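Local coordinates for protein YHR177W (Saccharomyces cerevisiae, PDB 4M8B) that binds DNA through its WOPR domain, the part of the protein described here, and probably acts as a fungal transcription regulator, at residues Tyr10-Asp15 with Leu119-Ser124; Ala20-Gly25 with Ile52-Glu57; Phe80-Glu85 with Ala144-Lys149. All blocks are in the same frame, centred on the assembly; numbering follows the deposited sequence.

Contact 1 (Tyr10-Asp15 with Leu119-Ser124). With EDO (1,2-ethanediol), chain D; nucleotides of chain A.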
# COMPACT_ATOMS: atom_id res chain seq x y z
N TYR C 10 11.21 0.44 -0.68
CA TYR C 10 10.90 1.61 -1.49
C TYR C 10 10.54 1.20 -2.91
O TYR C 10 11.20 0.34 -3.49
CB TYR C 10 12.09 2.57 -1.51
CG TYR C 10 12.50 3.07 -0.15
CD1 TYR C 10 13.25 2.27 0.71
CD2 TYR C 10 12.13 4.33 0.29
CE1 TYR C 10 13.62 2.72 1.96
CE2 TYR C 10 12.49 4.79 1.54
CZ TYR C 10 13.24 3.98 2.37
OH TYR C 10 13.61 4.43 3.62
N GLY C 11 9.50 1.82 -3.46
CA GLY C 11 9.11 1.57 -4.83
C GLY C 11 7.64 1.78 -5.11
O GLY C 11 6.96 2.52 -4.40
N TYR C 12 7.15 1.13 -6.16
CA TYR C 12 5.76 1.22 -6.56
C TYR C 12 5.20 -0.15 -6.92
O TYR C 12 5.80 -0.89 -7.70
CB TYR C 12 5.60 2.17 -7.75
CG TYR C 12 4.21 2.20 -8.32
CD1 TYR C 12 3.20 2.90 -7.69
CD2 TYR C 12 3.91 1.51 -9.49
CE1 TYR C 12 1.91 2.93 -8.21
CE2 TYR C 12 2.63 1.53 -10.02
CZ TYR C 12 1.63 2.24 -9.37
OH TYR C 12 0.36 2.27 -9.88
N ILE C 13 4.04 -0.49 -6.36
CA ILE C 13 3.41 -1.78 -6.63
C ILE C 13 2.39 -1.65 -7.76
O ILE C 13 1.47 -0.84 -7.68
CB ILE C 13 2.71 -2.34 -5.38
CG1 ILE C 13 3.67 -2.36 -4.19
CG2 ILE C 13 2.13 -3.71 -5.66
CD1 ILE C 13 5.03 -2.96 -4.50
N ASP C 14 2.57 -2.45 -8.82
CA ASP C 14 1.64 -2.41 -9.95
C ASP C 14 0.82 -3.69 -10.08
O ASP C 14 -0.40 -3.63 -10.26
CB ASP C 14 2.40 -2.13 -11.25
CG ASP C 14 1.46 -1.89 -12.42
OD1 ASP C 14 1.00 -0.74 -12.58
OD2 ASP C 14 1.18 -2.84 -13.17
N ASP C 15 1.49 -4.84 -9.98
CA ASP C 15 0.82 -6.12 -10.13
C ASP C 15 1.26 -7.15 -9.08
O ASP C 15 2.00 -6.82 -8.16
CB ASP C 15 1.04 -6.68 -11.54
CG ASP C 15 2.48 -7.09 -11.79
OD1 ASP C 15 3.39 -6.47 -11.20
OD2 ASP C 15 2.71 -8.03 -12.58
N LEU C 119 -1.65 9.28 -3.09
CA LEU C 119 -2.49 8.09 -3.19
C LEU C 119 -1.98 6.96 -2.30
O LEU C 119 -0.79 6.88 -2.00
CB LEU C 119 -2.54 7.61 -4.65
CG LEU C 119 -3.25 8.52 -5.65
CD1 LEU C 119 -2.81 8.20 -7.07
CD2 LEU C 119 -4.75 8.38 -5.52
N LYS C 120 -2.89 6.09 -1.88
CA LYS C 120 -2.53 4.91 -1.10
C LYS C 120 -3.24 3.68 -1.67
O LYS C 120 -4.43 3.73 -1.98
CB LYS C 120 -2.90 5.09 0.38
CG LYS C 120 -3.06 3.79 1.15
CD LYS C 120 -3.19 4.03 2.65
CE LYS C 120 -4.40 4.89 2.99
NZ LYS C 120 -4.54 5.10 4.46
N LYS C 121 -2.49 2.59 -1.82
CA LYS C 121 -3.09 1.32 -2.23
C LYS C 121 -2.74 0.24 -1.21
O LYS C 121 -1.64 0.22 -0.67
CB LYS C 121 -2.65 0.93 -3.64
CG LYS C 121 -1.19 0.56 -3.79
CD LYS C 121 -0.75 0.66 -5.24
CE LYS C 121 -1.72 -0.06 -6.16
NZ LYS C 121 -1.35 0.11 -7.59
N THR C 122 -3.70 -0.64 -0.95
CA THR C 122 -3.53 -1.64 0.10
C THR C 122 -3.81 -3.04 -0.43
O THR C 122 -4.54 -3.21 -1.40
CB THR C 122 -4.47 -1.37 1.30
OG1 THR C 122 -5.83 -1.45 0.87
CG2 THR C 122 -4.20 0.01 1.89
N PHE C 123 -3.22 -4.03 0.23
CA PHE C 123 -3.40 -5.42 -0.14
C PHE C 123 -3.24 -6.29 1.10
O PHE C 123 -2.35 -6.05 1.92
CB PHE C 123 -2.37 -5.82 -1.20
CG PHE C 123 -2.52 -7.23 -1.69
CD1 PHE C 123 -1.97 -8.29 -0.99
CD2 PHE C 123 -3.22 -7.50 -2.86
CE1 PHE C 123 -2.11 -9.59 -1.45
CE2 PHE C 123 -3.36 -8.80 -3.32
CZ PHE C 123 -2.80 -9.85 -2.61
N SER C 124 -4.10 -7.29 1.25
CA SER C 124 -4.00 -8.21 2.37
C SER C 124 -3.81 -9.64 1.87
O SER C 124 -4.48 -10.08 0.94
CB SER C 124 -5.24 -8.13 3.27
OG SER C 124 -6.42 -8.41 2.54
C1 EDO D . -4.45 -4.00 3.97
O1 EDO D . -4.04 -5.35 4.21
C2 EDO D . -5.17 -3.48 5.21
O2 EDO D . -4.21 -3.07 6.19
P DG A 11 -9.04 -5.61 3.60
OP1 DG A 11 -9.36 -7.01 3.96
OP2 DG A 11 -7.62 -5.22 3.44
O5' DG A 11 -9.81 -5.25 2.25
C5' DG A 11 -10.85 -6.09 1.73
C4' DG A 11 -12.17 -5.91 2.45
O4' DG A 11 -12.43 -4.51 2.69
C3' DG A 11 -13.40 -6.36 1.68
O3' DG A 11 -13.62 -7.75 1.88
C2' DG A 11 -14.53 -5.50 2.24
C1' DG A 11 -13.82 -4.30 2.87
N9 DG A 11 -14.17 -2.99 2.34
C8 DG A 11 -13.33 -2.09 1.72
N7 DG A 11 -13.92 -0.98 1.36
C5 DG A 11 -15.23 -1.14 1.77
C6 DG A 11 -16.34 -0.27 1.65
O6 DG A 11 -16.39 0.86 1.14
N1 DG A 11 -17.49 -0.83 2.20
C2 DG A 11 -17.57 -2.07 2.78
N2 DG A 11 -18.77 -2.44 3.26
N3 DG A 11 -16.53 -2.90 2.90
C4 DG A 11 -15.40 -2.37 2.37
O HOH W 1 -2.39 -1.82 -9.82

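Contact 2 (Ala20-Gly25 with Ile52-Glu57)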
# COMPACT_ATOMS: atom_id res chain seq x y z
N ALA C 20 4.61 -10.10 -4.81
CA ALA C 20 5.23 -11.37 -4.44
C ALA C 20 6.66 -11.18 -3.99
O ALA C 20 7.11 -11.81 -3.03
CB ALA C 20 5.16 -12.34 -5.61
N LEU C 21 7.38 -10.30 -4.67
CA LEU C 21 8.77 -10.02 -4.34
C LEU C 21 8.89 -9.37 -2.95
O LEU C 21 9.75 -9.76 -2.16
CB LEU C 21 9.41 -9.13 -5.41
CG LEU C 21 9.59 -9.82 -6.77
CD1 LEU C 21 9.90 -8.81 -7.87
CD2 LEU C 21 10.69 -10.86 -6.69
N VAL C 22 8.03 -8.40 -2.67
CA VAL C 22 8.04 -7.73 -1.37
C VAL C 22 7.74 -8.70 -0.23
O VAL C 22 8.48 -8.77 0.75
CB VAL C 22 7.02 -6.57 -1.33
CG1 VAL C 22 7.01 -5.92 0.04
CG2 VAL C 22 7.33 -5.55 -2.41
N PHE C 23 6.66 -9.46 -0.38
CA PHE C 23 6.28 -10.47 0.61
C PHE C 23 7.39 -11.49 0.83
O PHE C 23 7.73 -11.80 1.97
CB PHE C 23 4.99 -11.16 0.18
CG PHE C 23 3.74 -10.36 0.45
CD1 PHE C 23 3.60 -9.65 1.63
CD2 PHE C 23 2.72 -10.30 -0.48
CE1 PHE C 23 2.45 -8.91 1.88
CE2 PHE C 23 1.57 -9.57 -0.23
CZ PHE C 23 1.43 -8.87 0.95
N GLN C 24 7.95 -12.02 -0.26
CA GLN C 24 9.02 -13.01 -0.17
C GLN C 24 10.22 -12.41 0.56
O GLN C 24 10.84 -13.06 1.39
CB GLN C 24 9.42 -13.52 -1.55
CG GLN C 24 10.39 -14.70 -1.52
CD GLN C 24 9.79 -15.93 -0.85
OE1 GLN C 24 8.71 -16.38 -1.23
NE2 GLN C 24 10.50 -16.47 0.14
N GLY C 25 10.52 -11.15 0.25
CA GLY C 25 11.60 -10.44 0.90
C GLY C 25 11.37 -10.30 2.39
O GLY C 25 12.31 -10.27 3.19
N ILE C 52 6.67 1.88 1.21
CA ILE C 52 5.87 0.67 1.28
C ILE C 52 5.99 0.07 2.67
O ILE C 52 7.08 -0.00 3.24
CB ILE C 52 6.33 -0.36 0.25
CG1 ILE C 52 6.11 0.17 -1.17
CG2 ILE C 52 5.59 -1.67 0.44
CD1 ILE C 52 6.63 -0.74 -2.26
N PHE C 53 4.86 -0.34 3.24
CA PHE C 53 4.85 -0.94 4.57
C PHE C 53 4.20 -2.31 4.54
O PHE C 53 3.19 -2.51 3.87
CB PHE C 53 4.10 -0.05 5.56
CG PHE C 53 4.69 1.32 5.72
CD1 PHE C 53 4.29 2.36 4.90
CD2 PHE C 53 5.64 1.56 6.70
CE1 PHE C 53 4.84 3.63 5.06
CE2 PHE C 53 6.18 2.83 6.86
CZ PHE C 53 5.78 3.86 6.03
N VAL C 54 4.79 -3.24 5.27
CA VAL C 54 4.19 -4.55 5.46
C VAL C 54 4.21 -4.88 6.94
O VAL C 54 5.21 -4.66 7.62
CB VAL C 54 4.96 -5.64 4.69
CG1 VAL C 54 4.40 -7.02 5.02
CG2 VAL C 54 4.89 -5.38 3.20
N PHE C 55 3.09 -5.39 7.44
CA PHE C 55 3.03 -5.83 8.83
C PHE C 55 2.19 -7.09 9.01
O PHE C 55 1.20 -7.29 8.32
CB PHE C 55 2.53 -4.71 9.76
CG PHE C 55 1.17 -4.16 9.41
CD1 PHE C 55 1.04 -3.12 8.51
CD2 PHE C 55 0.03 -4.68 10.00
CE1 PHE C 55 -0.20 -2.60 8.18
CE2 PHE C 55 -1.22 -4.17 9.68
CZ PHE C 55 -1.34 -3.13 8.77
N ASN C 56 2.63 -7.93 9.93
CA ASN C 56 1.87 -9.11 10.33
C ASN C 56 0.79 -8.69 11.31
O ASN C 56 1.09 -8.08 12.34
CB ASN C 56 2.80 -10.14 10.97
CG ASN C 56 2.15 -11.49 11.15
OD1 ASN C 56 0.97 -11.59 11.48
ND2 ASN C 56 2.93 -12.54 10.94
N GLU C 57 -0.46 -9.00 11.00
CA GLU C 57 -1.59 -8.60 11.85
C GLU C 57 -1.49 -9.19 13.25
O GLU C 57 -1.65 -8.48 14.24
CB GLU C 57 -2.91 -8.99 11.19
CG GLU C 57 -4.13 -8.84 12.10
CD GLU C 57 -5.44 -9.01 11.34
OE1 GLU C 57 -6.42 -9.49 11.96
OE2 GLU C 57 -5.49 -8.66 10.15

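Contact 3 (Phe80-Glu85 with Ala144-Lys149). With nucleotides of chain A.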
# COMPACT_ATOMS: atom_id res chain seq x y z
N PHE C 80 -6.38 -4.64 -5.43
CA PHE C 80 -5.96 -3.58 -4.51
C PHE C 80 -7.13 -2.69 -4.12
O PHE C 80 -8.09 -2.54 -4.88
CB PHE C 80 -4.88 -2.70 -5.15
CG PHE C 80 -3.59 -3.40 -5.41
CD1 PHE C 80 -2.71 -3.67 -4.37
CD2 PHE C 80 -3.23 -3.78 -6.69
CE1 PHE C 80 -1.51 -4.31 -4.61
CE2 PHE C 80 -2.03 -4.42 -6.94
CZ PHE C 80 -1.17 -4.69 -5.89
N LEU C 81 -7.04 -2.09 -2.94
CA LEU C 81 -7.92 -0.99 -2.57
C LEU C 81 -7.14 0.31 -2.76
O LEU C 81 -5.95 0.37 -2.44
CB LEU C 81 -8.41 -1.14 -1.13
CG LEU C 81 -9.46 -2.23 -0.92
CD1 LEU C 81 -9.90 -2.30 0.53
CD2 LEU C 81 -10.65 -1.98 -1.83
N VAL C 82 -7.80 1.33 -3.29
CA VAL C 82 -7.15 2.61 -3.52
C VAL C 82 -7.87 3.75 -2.81
O VAL C 82 -9.10 3.78 -2.75
CB VAL C 82 -7.05 2.93 -5.03
CG1 VAL C 82 -6.45 4.31 -5.25
CG2 VAL C 82 -6.21 1.88 -5.73
N TYR C 83 -7.10 4.69 -2.27
CA TYR C 83 -7.67 5.83 -1.57
C TYR C 83 -6.99 7.12 -2.02
O TYR C 83 -5.82 7.12 -2.40
CB TYR C 83 -7.51 5.66 -0.06
CG TYR C 83 -8.00 4.35 0.50
CD1 TYR C 83 -7.23 3.20 0.39
CD2 TYR C 83 -9.22 4.26 1.15
CE1 TYR C 83 -7.67 1.99 0.91
CE2 TYR C 83 -9.66 3.06 1.67
CZ TYR C 83 -8.89 1.93 1.55
OH TYR C 83 -9.33 0.73 2.07
N ARG C 84 -7.72 8.23 -1.96
CA ARG C 84 -7.18 9.52 -2.37
C ARG C 84 -7.20 10.53 -1.23
O ARG C 84 -8.19 10.67 -0.53
CB ARG C 84 -7.97 10.06 -3.57
CG ARG C 84 -8.01 9.10 -4.74
CD ARG C 84 -7.84 9.83 -6.06
NE ARG C 84 -9.06 10.51 -6.46
CZ ARG C 84 -9.09 11.58 -7.24
NH1 ARG C 84 -7.96 12.10 -7.70
NH2 ARG C 84 -10.25 12.13 -7.57
N GLU C 85 -6.08 11.23 -1.05
CA GLU C 85 -6.01 12.26 -0.01
C GLU C 85 -6.70 13.54 -0.47
O GLU C 85 -6.56 13.95 -1.62
CB GLU C 85 -4.55 12.57 0.36
CG GLU C 85 -4.43 13.47 1.58
CD GLU C 85 -3.14 14.26 1.61
OE1 GLU C 85 -2.38 14.20 0.62
OE2 GLU C 85 -2.89 14.95 2.62
N ALA C 144 1.05 0.98 0.39
CA ALA C 144 1.98 1.66 -0.50
C ALA C 144 1.51 3.07 -0.80
O ALA C 144 0.36 3.28 -1.21
CB ALA C 144 2.18 0.87 -1.78
N TYR C 145 2.39 4.05 -0.61
CA TYR C 145 2.07 5.43 -0.90
C TYR C 145 2.75 5.88 -2.18
O TYR C 145 3.89 5.51 -2.46
CB TYR C 145 2.48 6.35 0.25
CG TYR C 145 1.75 6.07 1.54
CD1 TYR C 145 0.56 6.72 1.85
CD2 TYR C 145 2.25 5.16 2.46
CE1 TYR C 145 -0.11 6.47 3.03
CE2 TYR C 145 1.59 4.90 3.64
CZ TYR C 145 0.41 5.56 3.92
OH TYR C 145 -0.25 5.30 5.10
N TYR C 146 2.04 6.69 -2.96
CA TYR C 146 2.57 7.21 -4.21
C TYR C 146 1.75 8.41 -4.64
O TYR C 146 0.82 8.82 -3.94
CB TYR C 146 2.57 6.13 -5.29
CG TYR C 146 1.21 5.58 -5.61
CD1 TYR C 146 0.57 4.69 -4.75
CD2 TYR C 146 0.55 5.93 -6.78
CE1 TYR C 146 -0.67 4.18 -5.04
CE2 TYR C 146 -0.70 5.43 -7.08
CZ TYR C 146 -1.30 4.55 -6.21
OH TYR C 146 -2.55 4.04 -6.50
N THR C 147 2.08 8.97 -5.80
CA THR C 147 1.37 10.15 -6.28
C THR C 147 1.12 10.06 -7.78
O THR C 147 1.89 9.43 -8.51
CB THR C 147 2.13 11.44 -5.96
OG1 THR C 147 1.36 12.57 -6.38
CG2 THR C 147 3.47 11.46 -6.66
N GLU C 148 0.04 10.70 -8.23
CA GLU C 148 -0.31 10.74 -9.65
C GLU C 148 0.88 11.22 -10.47
O GLU C 148 1.19 10.65 -11.52
CB GLU C 148 -1.51 11.68 -9.86
CG GLU C 148 -2.69 11.40 -8.93
CD GLU C 148 -3.77 12.47 -9.00
OE1 GLU C 148 -4.78 12.34 -8.28
OE2 GLU C 148 -3.60 13.44 -9.76
N LYS C 149 1.56 12.24 -9.96
CA LYS C 149 2.74 12.81 -10.59
C LYS C 149 3.80 11.76 -10.87
O LYS C 149 4.43 11.76 -11.93
CB LYS C 149 3.31 13.91 -9.69
CG LYS C 149 4.32 14.84 -10.35
CD LYS C 149 4.72 15.94 -9.39
CE LYS C 149 5.55 17.02 -10.07
NZ LYS C 149 5.88 18.12 -9.13
P DG A 11 -9.04 -5.61 3.60
OP1 DG A 11 -9.36 -7.01 3.96
OP2 DG A 11 -7.62 -5.22 3.44
O5' DG A 11 -9.81 -5.25 2.25
C5' DG A 11 -10.85 -6.09 1.73
C4' DG A 11 -12.17 -5.91 2.45
O4' DG A 11 -12.43 -4.51 2.69
C3' DG A 11 -13.40 -6.36 1.68
O3' DG A 11 -13.62 -7.75 1.88
C2' DG A 11 -14.53 -5.50 2.24
C1' DG A 11 -13.82 -4.30 2.87
N9 DG A 11 -14.17 -2.99 2.34
C8 DG A 11 -13.33 -2.09 1.72
N7 DG A 11 -13.92 -0.98 1.36
C5 DG A 11 -15.23 -1.14 1.77
C6 DG A 11 -16.34 -0.27 1.65
O6 DG A 11 -16.39 0.86 1.14
N1 DG A 11 -17.49 -0.83 2.20
C2 DG A 11 -17.57 -2.07 2.78
N2 DG A 11 -18.77 -2.44 3.26
N3 DG A 11 -16.53 -2.90 2.90
C4 DG A 11 -15.40 -2.37 2.37

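Contact 1 (Tyr10-Asp15 with Leu119-Ser124)
Ile13 and Lys121 mark the nearest approach of the two backbones, with CA atoms 8.4 Å apart, so the loop 10-15 and strand 119-124 are joined by side chain rather than by main-chain pairing. Lys121 spans the gap. Its CG stands between the backbone N and the carbonyl carbon (chi1 68°), and a bend at chi3 runs the end of the chain along the loop and brings NZ to Ile13 O. There NZ donates to Ile13 O at 3.0 Å, with a C=O...N angle of 157° and a tilt of 20° from the carbonyl plane. A water extends the grip by one residue: it accepts from Lys121 NZ at 3.1 Å and donates to Asp14 O at 2.7 Å. Tyr12 crosses the lysine at about a right angle and sets its OH 3.6 Å from Lys121 NZ, a close polar neighbour, too far to count as a hydrogen bond here. Phe80 gives the ammonium a cation-pi partner. Asp14 OD1, 5.6 Å from Lys121 NZ, may add some long-range attraction. The buried charge is thus met by carbonyl, water and the Phe80 ring. Next along the strand, Thr122 packs on a DNA phosphate. The lysine thereby ties the central strand of the WOPR-domain sheet to the loop that leads, through the N-cap Asp15, into helix 16-28.

Contact 2 (Ala20-Gly25 with Ile52-Glu57)
Val22 and Phe23 of helix 16-28 pack on Ile52 and Val54 of strand 51-56 in a wholly apolar, buried helix-on-sheet contact. The helix segment passes the strand at an axis distance of 10.0 Å and crosses it at -51°, with the nearest CA atoms on Phe23 and Val54. Val22 and Val54 share the centre of the contact; Val54 gives one methyl to each helix residue. Its CG2 touches Val22 CG1 at 3.8 Å as the two side chains pass in opposite directions. Its CG1 stands anti to the backbone N (chi1 174°), which takes it to the neighbouring phenyl group, where it lies 4.2 Å from Phe23 CE1, at the ring edge and close to the ring plane. The faces of Phe23 are therefore not what Val54 meets. A looser touch, Val22 CG1 to Ile52 CG2 at 4.5 Å, extends the patch toward the start of the strand. This is the layered alpha-beta core of the WOPR domain, in which helix 16-28 rests on the antiparallel sheet; Phe23 also reaches Phe123 and Leu125 of strand 113-128 and Phe140 of strand 137-147, while Leu174 of helix 172-179 touches it too. Strand 51-56 has a second aspect. Phe53 points away from the helix; its ring and that of Phe55 both meet Trp65, and Phe55 also stacks on His141. At the strand's end Asn56 takes the N-cap position of helix 57-60, and its ND2 is hydrogen-bonded to Glu138.

Contact 3 (Phe80-Glu85 with Ala144-Lys149)
Two strands flanking a common neighbour in the antiparallel sheet of the WOPR domain, 80-88 and 137-147, reach each other over strand 113-128 through Val82 and Tyr146, while Glu148, just past the end of strand 137-147, meets Arg84. The backbones stay well apart, 9.7 Å between the CA atoms of Val82 and Ala144, because the middle strand lies between them; Leu119 on that strand touches both Arg84 and Tyr146. Where they touch, the segments run 68° apart, as the second turns from strand 137-147 toward helix 148-153. Tyr146 bridges the gap by its length. With CG held between the backbone N and the carbonyl carbon, its ring is swung along the sheet surface, and its OH comes 4.1 Å from Val82 CG1, the two side chains crossing at about a right angle. The ring is held from another direction by an edge-to-face meeting with Tyr12. Leu81 and Tyr83, which alternate with Val82 and Arg84 along strand 80-88, pack on DNA sugars, and Leu81 CD1 lies 3.4 Å from O5' of DG11 of chain A, so one strand serves both contact and DNA. Beyond the Val82-Tyr146 pair the chemistry changes to charge. Arg84, bent at chi2 and chi3, curls round to offer NH1, while Glu148 reaches out with an extended chain that is poorly ordered. Their salt bridge is probably modest in strength, and Tyr115 gives the arginine a cation-pi partner as well. Glu148 OE1 comes in at the edge of the guanidinium, in its plane, 3.2 Å from Arg84 NH1; the hydrogen bond is bent and weak, with an N-H...O angle of 127°, and the two planar groups are turned 24° apart.

Overall arrangement
All three contacts build on one antiparallel sheet, and their chemistry differs with the elements they join, not simply with depth. Contact 2 is purely apolar core, helix on sheet; contact 1, also buried and closest to the centre of the chain, uses a charged lysine satisfied by carbonyl and water; contact 3, only partly buried, ends in a weak salt bridge. Contacts 1 and 2 join in the core, where Ile13 CD1 lies 3.5 Å from Ile52 CD1. Contact 1 lies on strand 113-128, and contact 3 joins the two strands that flank it, with Ile13 resting on Phe80. Contacts 2 and 3, centres about 17 Å apart, meet through adjacent strands 51-56 and 137-147, Phe53 lying against Tyr145.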